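Local coordinates for protein alcohol dehydrogenase, zinc-containing (Streptococcus pneumoniae serotype 2, PDB 5YLN) that probably oxidises alcohols to aldehydes or ketones with NAD+ as a zinc-dependent dehydrogenase, and binds zinc ions at two kinds of site, at residues T140-L144 and L306-H312; S145-M151 and P316-V320; D205-L209 and H219-S223. All blocks are in the same frame, centred on the assembly; numbering follows the deposited sequence.

Interaction 1 of 3, residues T140-L144 and L306-H312; sequences TPEDL and LKALESH
The H312 imidazole meets the D143 carboxylate with the two planes nearly perpendicular, 87° apart. D143 OD1 lies at the edge of the ring, in its plane, while L309 O sits over one face, displaced toward the rim. D143 OD2 approaches obliquely and accepts a weak hydrogen bond from H312 NE2 at 3.2 Å, bent to 125° at the hydrogen. The D143 side chain reaches the histidine because CG stands anti to the backbone N (chi1 -172°), pointing the carboxylate at the end of helix 302-310. H312 is the first residue to leave the helical path.

Next to this polar pair, where the loop between strand 137-139 and helix 146-151 packs on helix 302-310, the contacts are largely apolar. The P141 ring, at the start of a type I turn, sets CD against L306 CD2 at 3.8 Å, and the carboxylate oxygen E310 OE2 lies against P141 CG at 3.4 Å. L144 crosses L309 at about a right angle, with CD1 3.9 Å from L309 CB.

Two acceptors, carboxylate D143 OD2 and backbone E310 O, stand 3.0 Å apart. The carboxylate may raise the proton affinity of H312, though the bent bond suggests a weak tie.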
loop_
_atom_site.group_PDB
_atom_site.type_symbol
_atom_site.label_atom_id
_atom_site.label_comp_id
_atom_site.label_asym_id
_atom_site.label_seq_id
_atom_site.Cartn_x
_atom_site.Cartn_y
_atom_site.Cartn_z
ATOM N N THR A 140 22.164 21.492 15.858
ATOM C CA THR A 140 20.943 22.260 15.629
ATOM C C THR A 140 21.253 23.623 15.001
ATOM O O THR A 140 22.214 24.293 15.402
ATOM C CB THR A 140 20.180 22.476 16.930
ATOM O OG1 THR A 140 21.041 23.083 17.905
ATOM C CG2 THR A 140 19.654 21.147 17.470
ATOM N N PRO A 141 20.450 24.052 14.023
ATOM C CA PRO A 141 20.596 25.415 13.494
ATOM C C PRO A 141 20.211 26.439 14.550
ATOM O O PRO A 141 19.254 26.243 15.303
ATOM C CB PRO A 141 19.624 25.447 12.306
ATOM C CG PRO A 141 19.294 24.014 12.007
ATOM C CD PRO A 141 19.410 23.286 13.315
ATOM N N GLU A 142 20.968 27.540 14.602
ATOM C CA GLU A 142 20.691 28.589 15.584
ATOM C C GLU A 142 19.440 29.393 15.256
ATOM O O GLU A 142 18.990 30.176 16.095
ATOM C CB GLU A 142 21.883 29.545 15.709
ATOM C CG GLU A 142 23.166 28.906 16.229
ATOM C CD GLU A 142 24.223 29.933 16.614
ATOM O OE1 GLU A 142 23.841 31.041 17.054
ATOM O OE2 GLU A 142 25.431 29.633 16.475
ATOM N N ASP A 143 18.864 29.212 14.069
ATOM C CA ASP A 143 17.702 29.991 13.657
ATOM C C ASP A 143 16.388 29.454 14.222
ATOM O O ASP A 143 15.379 30.170 14.215
ATOM C CB ASP A 143 17.632 30.025 12.125
ATOM C CG ASP A 143 16.569 30.976 11.601
ATOM O OD1 ASP A 143 16.292 31.994 12.274
ATOM O OD2 ASP A 143 16.009 30.694 10.517
ATOM N N LEU A 144 16.368 28.216 14.701
ATOM C CA LEU A 144 15.128 27.587 15.114
ATOM C C LEU A 144 14.967 27.634 16.628
ATOM O O LEU A 144 15.937 27.551 17.385
ATOM C CB LEU A 144 15.063 26.140 14.616
ATOM C CG LEU A 144 14.947 25.944 13.098
ATOM C CD1 LEU A 144 14.713 24.478 12.743
ATOM C CD2 LEU A 144 13.847 26.829 12.515
ATOM N N LEU A 306 14.754 20.058 8.551
ATOM C CA LEU A 306 15.529 21.173 9.088
ATOM C C LEU A 306 15.700 22.274 8.042
ATOM O O LEU A 306 15.500 23.460 8.331
ATOM C CB LEU A 306 16.888 20.683 9.574
ATOM C CG LEU A 306 16.965 19.913 10.896
ATOM C CD1 LEU A 306 18.329 19.244 10.985
ATOM C CD2 LEU A 306 16.741 20.850 12.085
ATOM N N LYS A 307 16.045 21.892 6.806
ATOM C CA LYS A 307 16.159 22.875 5.731
ATOM C C LYS A 307 14.822 23.564 5.479
ATOM O O LYS A 307 14.749 24.796 5.414
ATOM C CB LYS A 307 16.669 22.213 4.446
ATOM C CG LYS A 307 18.128 21.751 4.459
ATOM C CD LYS A 307 18.588 21.448 3.011
ATOM C CE LYS A 307 19.797 20.538 2.956
ATOM N NZ LYS A 307 19.649 19.527 1.855
ATOM N N ALA A 308 13.745 22.781 5.371
ATOM C CA ALA A 308 12.425 23.341 5.117
ATOM C C ALA A 308 11.849 24.117 6.310
ATOM O O ALA A 308 10.749 24.657 6.167
ATOM C CB ALA A 308 11.452 22.227 4.689
ATOM N N LEU A 309 12.546 24.203 7.452
ATOM C CA LEU A 309 12.093 24.992 8.596
ATOM C C LEU A 309 12.895 26.263 8.820
ATOM O O LEU A 309 12.331 27.258 9.278
ATOM C CB LEU A 309 12.143 24.161 9.889
ATOM C CG LEU A 309 11.135 23.032 10.096
ATOM C CD1 LEU A 309 11.210 22.555 11.533
ATOM C CD2 LEU A 309 9.713 23.456 9.698
ATOM N N GLU A 310 14.212 26.232 8.570
ATOM C CA GLU A 310 15.022 27.443 8.659
ATOM C C GLU A 310 14.519 28.511 7.700
ATOM O O GLU A 310 14.722 29.707 7.936
ATOM C CB GLU A 310 16.488 27.128 8.350
ATOM C CG GLU A 310 17.102 25.998 9.167
ATOM C CD GLU A 310 18.438 25.540 8.591
ATOM O OE1 GLU A 310 19.167 26.392 8.036
ATOM O OE2 GLU A 310 18.755 24.333 8.680
ATOM N N SER A 311 13.875 28.089 6.614
ATOM C CA SER A 311 13.217 28.970 5.663
ATOM C C SER A 311 11.856 29.455 6.141
ATOM O O SER A 311 11.244 30.288 5.466
ATOM C CB SER A 311 13.047 28.244 4.331
ATOM O OG SER A 311 12.070 27.217 4.439
ATOM N N HIS A 312 11.356 28.926 7.257
ATOM C CA HIS A 312 10.094 29.361 7.862
ATOM C C HIS A 312 8.905 29.166 6.924
ATOM O O HIS A 312 8.004 30.003 6.859
ATOM C CB HIS A 312 10.190 30.810 8.342
ATOM C CG HIS A 312 11.208 31.006 9.421
ATOM N ND1 HIS A 312 11.020 30.552 10.710
ATOM C CD2 HIS A 312 12.437 31.574 9.397
ATOM C CE1 HIS A 312 12.084 30.843 11.437
ATOM N NE2 HIS A 312 12.957 31.465 10.665
#

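Interaction 2 of 3, residues S145-M151 and P316-V320; sequences SDEALVM and PEKLV
Helix 146-151 opens with an N-cap serine, and its first turns pack against the 3-10 segment 316-319 that leads toward strand 322-325. S145 OG accepts from A148 N at 3.2 Å, with 155° at the hydrogen. The chi1 of 71° places this hydroxyl between the backbone N and the carbonyl carbon, from where it folds back over the first turn. The same oxygen lies against E317 CB, so the cap is itself part of the interface.

The backbones come closest at A148 and E317, whose CA atoms are 4.3 Å apart, an approach consistent with the small side chain of A148. A148 CB rests on P316 CG at 3.7 Å and also touches E317 OE2, the E317 chain being bent at chi2. One turn of helix away, M151 is bent at both chi2 and chi3, and its chain lies against L319 and V320: SD is 3.8 Å from L319 CB, and CE meets V320 CG2 at the same distance of 3.8 Å. V320 CG2 also packs on E147 CB, 4.0 Å away, so this one methyl touches both side chains. No hydrogen bond crosses between the two segments; the joint depends on close apolar fit.

The carboxylate of E147 leads away from the contact to a salt bridge with K38, which D146 shares; D146 also pairs with K85. V150 and L149 press on I67 of strand 66-72. L319 also packs on L185 and L189 of helix 182-191, and P316 on L309, placing the contact between strand 66-72 of the GroES-like part, helix 302-310, and helix 182-191 of the Rossmann-type fold.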
loop_
_atom_site.group_PDB
_atom_site.type_symbol
_atom_site.label_atom_id
_atom_site.label_comp_id
_atom_site.label_asym_id
_atom_site.label_seq_id
_atom_site.Cartn_x
_atom_site.Cartn_y
_atom_site.Cartn_z
ATOM N N SER A 145 13.720 27.779 17.056
ATOM C CA SER A 145 13.367 27.738 18.465
ATOM C C SER A 145 13.449 26.310 19.013
ATOM O O SER A 145 13.245 25.327 18.292
ATOM C CB SER A 145 11.954 28.282 18.669
ATOM O OG SER A 145 11.006 27.360 18.147
ATOM N N ASP A 146 13.748 26.218 20.313
ATOM C CA ASP A 146 13.807 24.930 21.006
ATOM C C ASP A 146 12.507 24.150 20.843
ATOM O O ASP A 146 12.529 22.940 20.615
ATOM C CB ASP A 146 14.100 25.152 22.488
ATOM C CG ASP A 146 15.554 25.562 22.765
ATOM O OD1 ASP A 146 16.358 25.726 21.816
ATOM O OD2 ASP A 146 15.895 25.699 23.962
ATOM N N GLU A 147 11.369 24.839 20.918
ATOM C CA GLU A 147 10.085 24.158 20.816
ATOM C C GLU A 147 9.910 23.530 19.445
ATOM O O GLU A 147 9.362 22.429 19.325
ATOM C CB GLU A 147 8.945 25.135 21.110
ATOM C CG GLU A 147 8.868 25.602 22.563
ATOM C CD GLU A 147 10.016 26.521 22.956
ATOM O OE1 GLU A 147 10.668 26.238 23.981
ATOM O OE2 GLU A 147 10.277 27.510 22.235
ATOM N N ALA A 148 10.374 24.212 18.395
ATOM C CA ALA A 148 10.284 23.637 17.063
ATOM C C ALA A 148 11.256 22.474 16.904
ATOM O O ALA A 148 10.931 21.473 16.257
ATOM C CB ALA A 148 10.545 24.703 16.000
ATOM N N LEU A 149 12.444 22.574 17.503
ATOM C CA LEU A 149 13.411 21.491 17.353
ATOM C C LEU A 149 12.951 20.217 18.053
ATOM O O LEU A 149 13.169 19.115 17.534
ATOM C CB LEU A 149 14.777 21.932 17.876
ATOM C CG LEU A 149 15.448 23.003 17.012
ATOM C CD1 LEU A 149 16.621 23.662 17.759
ATOM C CD2 LEU A 149 15.893 22.394 15.642
ATOM N N VAL A 150 12.337 20.331 19.240
ATOM C CA VAL A 150 11.877 19.120 19.926
ATOM C C VAL A 150 10.833 18.387 19.085
ATOM O O VAL A 150 10.748 17.153 19.119
ATOM C CB VAL A 150 11.339 19.467 21.328
ATOM C CG1 VAL A 150 10.636 18.257 21.969
ATOM C CG2 VAL A 150 12.469 19.920 22.212
ATOM N N MET A 151 10.020 19.127 18.326
ATOM C CA MET A 151 9.031 18.515 17.443
ATOM C C MET A 151 9.678 17.709 16.320
ATOM O O MET A 151 9.027 16.835 15.743
ATOM C CB MET A 151 8.106 19.599 16.871
ATOM C CG MET A 151 7.316 20.415 17.921
ATOM S SD MET A 151 6.224 19.436 19.009
ATOM C CE MET A 151 7.225 19.142 20.464
ATOM N N PRO A 316 6.448 24.812 13.219
ATOM C CA PRO A 316 5.989 23.712 14.087
ATOM C C PRO A 316 5.913 24.067 15.563
ATOM O O PRO A 316 5.295 23.316 16.325
ATOM C CB PRO A 316 7.029 22.619 13.841
ATOM C CG PRO A 316 8.249 23.367 13.377
ATOM C CD PRO A 316 7.746 24.513 12.593
ATOM N N GLU A 317 6.507 25.181 15.995
ATOM C CA GLU A 317 6.434 25.518 17.405
ATOM C C GLU A 317 5.004 25.747 17.865
ATOM O O GLU A 317 4.764 25.749 19.073
ATOM C CB GLU A 317 7.297 26.746 17.720
ATOM C CG GLU A 317 6.959 28.010 16.947
ATOM C CD GLU A 317 7.648 28.100 15.574
ATOM O OE1 GLU A 317 7.728 29.226 15.044
ATOM O OE2 GLU A 317 8.101 27.068 15.024
ATOM N N LYS A 318 4.044 25.907 16.947
ATOM C CA LYS A 318 2.666 26.067 17.396
ATOM C C LYS A 318 2.028 24.751 17.845
ATOM O O LYS A 318 0.911 24.775 18.354
ATOM C CB LYS A 318 1.814 26.748 16.310
ATOM C CG LYS A 318 1.867 26.137 14.925
ATOM C CD LYS A 318 1.156 27.041 13.907
ATOM C CE LYS A 318 1.595 26.733 12.477
ATOM N NZ LYS A 318 1.157 27.767 11.489
ATOM N N LEU A 319 2.716 23.615 17.684
ATOM C CA LEU A 319 2.305 22.375 18.333
ATOM C C LEU A 319 2.479 22.415 19.848
ATOM O O LEU A 319 1.945 21.544 20.542
ATOM C CB LEU A 319 3.097 21.199 17.760
ATOM C CG LEU A 319 2.666 20.858 16.321
ATOM C CD1 LEU A 319 3.684 19.971 15.625
ATOM C CD2 LEU A 319 1.288 20.202 16.290
ATOM N N VAL A 320 3.224 23.379 20.384
ATOM C CA VAL A 320 3.542 23.401 21.810
ATOM C C VAL A 320 2.640 24.413 22.500
ATOM O O VAL A 320 2.614 25.593 22.129
ATOM C CB VAL A 320 5.024 23.716 22.061
ATOM C CG1 VAL A 320 5.271 23.912 23.576
ATOM C CG2 VAL A 320 5.893 22.586 21.504
#

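Interaction 3 of 3, residues D205-L209 and H219-S223; sequences DDNRL and HKVNS
The N-terminal turn of helix 206-214 lies over strand 219-222, the outermost of the parallel sheet in this chain, with CA atoms 6.0 Å apart at L209 and K220 and 7.1 Å apart at D206 and N222. L209 is the hydrophobic centre of the contact. Its CD1 reaches over the strand to V221 O at 3.6 Å and N222 CA at 3.9 Å, while its CB lies 4.0 Å from K220 CB. The K220 and L209 side chains cross at an oblique angle.

Beyond CG the lysine is fully extended, with chi1 of 63° setting CG between the backbone N and the carbonyl carbon, and this straight chain carries the ammonium group to the helix. There K220 NZ forms a salt bridge and hydrogen bond with D206 OD1 at 3.1 Å, approaching the syn lone pair, on the side of the other carboxylate oxygen. The same ammonium has its stronger partner in E210, so two helix carboxylates share one strand lysine.

At the helix start, D205 is the N-cap: its OD1 accepts a weak hydrogen bond from R208 N, while its contact with N207 N is too short to be trusted. The R208 guanidinium packs one face over D205 CB, and its NH1 pairs with D205 OD2 by charge alone, since the oxygen stands well out of the guanidinium plane. R208 also forms a salt bridge with D203.

Helix and strand are the last two elements of the beta-alpha-beta unit that begins with strand 198-203, part of the Rossmann-type fold. L209 additionally packs on M201 and D203 of that strand, which pairs in parallel with 219-222. V221, whose side chain points away from helix 206-214, touches A229, E232 and I233 of helix 226-236.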
loop_
_atom_site.group_PDB
_atom_site.type_symbol
_atom_site.label_atom_id
_atom_site.label_comp_id
_atom_site.label_asym_id
_atom_site.label_seq_id
_atom_site.Cartn_x
_atom_site.Cartn_y
_atom_site.Cartn_z
ATOM N N ASP A 205 -14.206 16.347 18.018
ATOM C CA ASP A 205 -14.070 17.536 18.858
ATOM C C ASP A 205 -13.989 18.795 17.997
ATOM O O ASP A 205 -13.060 18.949 17.190
ATOM C CB ASP A 205 -12.814 17.379 19.714
ATOM C CG ASP A 205 -12.530 18.573 20.605
ATOM O OD1 ASP A 205 -13.040 19.682 20.354
ATOM O OD2 ASP A 205 -11.758 18.389 21.571
ATOM N N ASP A 206 -14.929 19.722 18.208
ATOM C CA ASP A 206 -14.921 20.949 17.420
ATOM C C ASP A 206 -13.769 21.878 17.800
ATOM O O ASP A 206 -13.303 22.655 16.955
ATOM C CB ASP A 206 -16.246 21.689 17.553
ATOM C CG ASP A 206 -16.310 22.900 16.652
ATOM O OD1 ASP A 206 -16.289 22.709 15.413
ATOM O OD2 ASP A 206 -16.360 24.035 17.178
ATOM N N ASN A 207 -13.298 21.818 19.050
ATOM C CA ASN A 207 -12.149 22.632 19.443
ATOM C C ASN A 207 -10.913 22.241 18.649
ATOM O O ASN A 207 -10.176 23.101 18.151
ATOM C CB ASN A 207 -11.890 22.498 20.945
ATOM C CG ASN A 207 -12.948 23.205 21.793
ATOM O OD1 ASN A 207 -13.716 24.022 21.283
ATOM N ND2 ASN A 207 -12.979 22.906 23.095
ATOM N N ARG A 208 -10.670 20.938 18.521
ATOM C CA ARG A 208 -9.525 20.480 17.741
ATOM C C ARG A 208 -9.687 20.814 16.255
ATOM O O ARG A 208 -8.713 21.204 15.590
ATOM C CB ARG A 208 -9.320 18.979 17.969
ATOM C CG ARG A 208 -8.986 18.614 19.442
ATOM C CD ARG A 208 -8.288 17.255 19.557
ATOM N NE ARG A 208 -9.191 16.163 19.185
ATOM C CZ ARG A 208 -10.044 15.571 20.029
ATOM N NH1 ARG A 208 -10.112 15.961 21.304
ATOM N NH2 ARG A 208 -10.840 14.583 19.600
ATOM N N LEU A 209 -10.912 20.694 15.719
ATOM C CA LEU A 209 -11.143 21.076 14.324
ATOM C C LEU A 209 -10.895 22.569 14.103
ATOM O O LEU A 209 -10.311 22.961 13.086
ATOM C CB LEU A 209 -12.560 20.689 13.882
ATOM C CG LEU A 209 -12.855 19.195 13.646
ATOM C CD1 LEU A 209 -14.332 18.962 13.298
ATOM C CD2 LEU A 209 -11.958 18.593 12.581
ATOM N N HIS A 219 -10.884 22.701 5.126
ATOM C CA HIS A 219 -12.228 22.369 5.593
ATOM C C HIS A 219 -12.160 21.516 6.848
ATOM O O HIS A 219 -11.197 20.775 7.072
ATOM C CB HIS A 219 -13.049 21.567 4.577
ATOM C CG HIS A 219 -13.032 22.127 3.194
ATOM N ND1 HIS A 219 -11.882 22.195 2.431
ATOM C CD2 HIS A 219 -14.024 22.651 2.435
ATOM C CE1 HIS A 219 -12.168 22.747 1.266
ATOM N NE2 HIS A 219 -13.460 23.028 1.239
ATOM N N LYS A 220 -13.217 21.588 7.639
ATOM C CA LYS A 220 -13.401 20.690 8.764
ATOM C C LYS A 220 -14.657 19.866 8.541
ATOM O O LYS A 220 -15.639 20.338 7.956
ATOM C CB LYS A 220 -13.513 21.445 10.097
ATOM C CG LYS A 220 -14.727 22.374 10.199
ATOM C CD LYS A 220 -14.788 23.058 11.569
ATOM C CE LYS A 220 -15.919 24.078 11.617
ATOM N NZ LYS A 220 -16.030 24.675 12.983
ATOM N N VAL A 221 -14.621 18.630 9.017
ATOM C CA VAL A 221 -15.784 17.754 8.972
ATOM C C VAL A 221 -15.878 17.080 10.326
ATOM O O VAL A 221 -14.909 16.462 10.772
ATOM C CB VAL A 221 -15.678 16.700 7.857
ATOM C CG1 VAL A 221 -16.844 15.722 7.937
ATOM C CG2 VAL A 221 -15.618 17.378 6.489
ATOM N N ASN A 222 -17.020 17.219 10.993
ATOM C CA ASN A 222 -17.222 16.581 12.284
ATOM C C ASN A 222 -17.741 15.168 12.039
ATOM O O ASN A 222 -18.732 14.977 11.327
ATOM C CB ASN A 222 -18.190 17.390 13.147
ATOM C CG ASN A 222 -18.118 17.006 14.621
ATOM O OD1 ASN A 222 -18.224 15.838 14.975
ATOM N ND2 ASN A 222 -17.894 17.988 15.475
ATOM N N SER A 223 -17.064 14.176 12.610
ATOM C CA SER A 223 -17.384 12.781 12.345
ATOM C C SER A 223 -18.433 12.223 13.300
ATOM O O SER A 223 -18.580 10.999 13.393
ATOM C CB SER A 223 -16.114 11.933 12.403
ATOM O OG SER A 223 -15.394 12.198 13.591
#

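In the fold
Interactions 1 and 2 form one continuous packed region, their centres 11 Å apart. L309 CD1 meets P316 CG at 3.6 Å, and L149 CD2 lies 3.8 Å from L144 CD1, so the loop 140-144, helix 146-151, helix 302-310 and the 3-10 segment 316-319 are packed together, their segments alternating along the chain. Interaction 2 is the one near the metal: the M151 side chain is about 10 Å from a bound zinc ion and about 9 Å from that of the zinc ligand C42. Interaction 3 is separate, in the Rossmann-type fold, its centre 23 Å from that of interaction 2 and 31 Å from that of interaction 1.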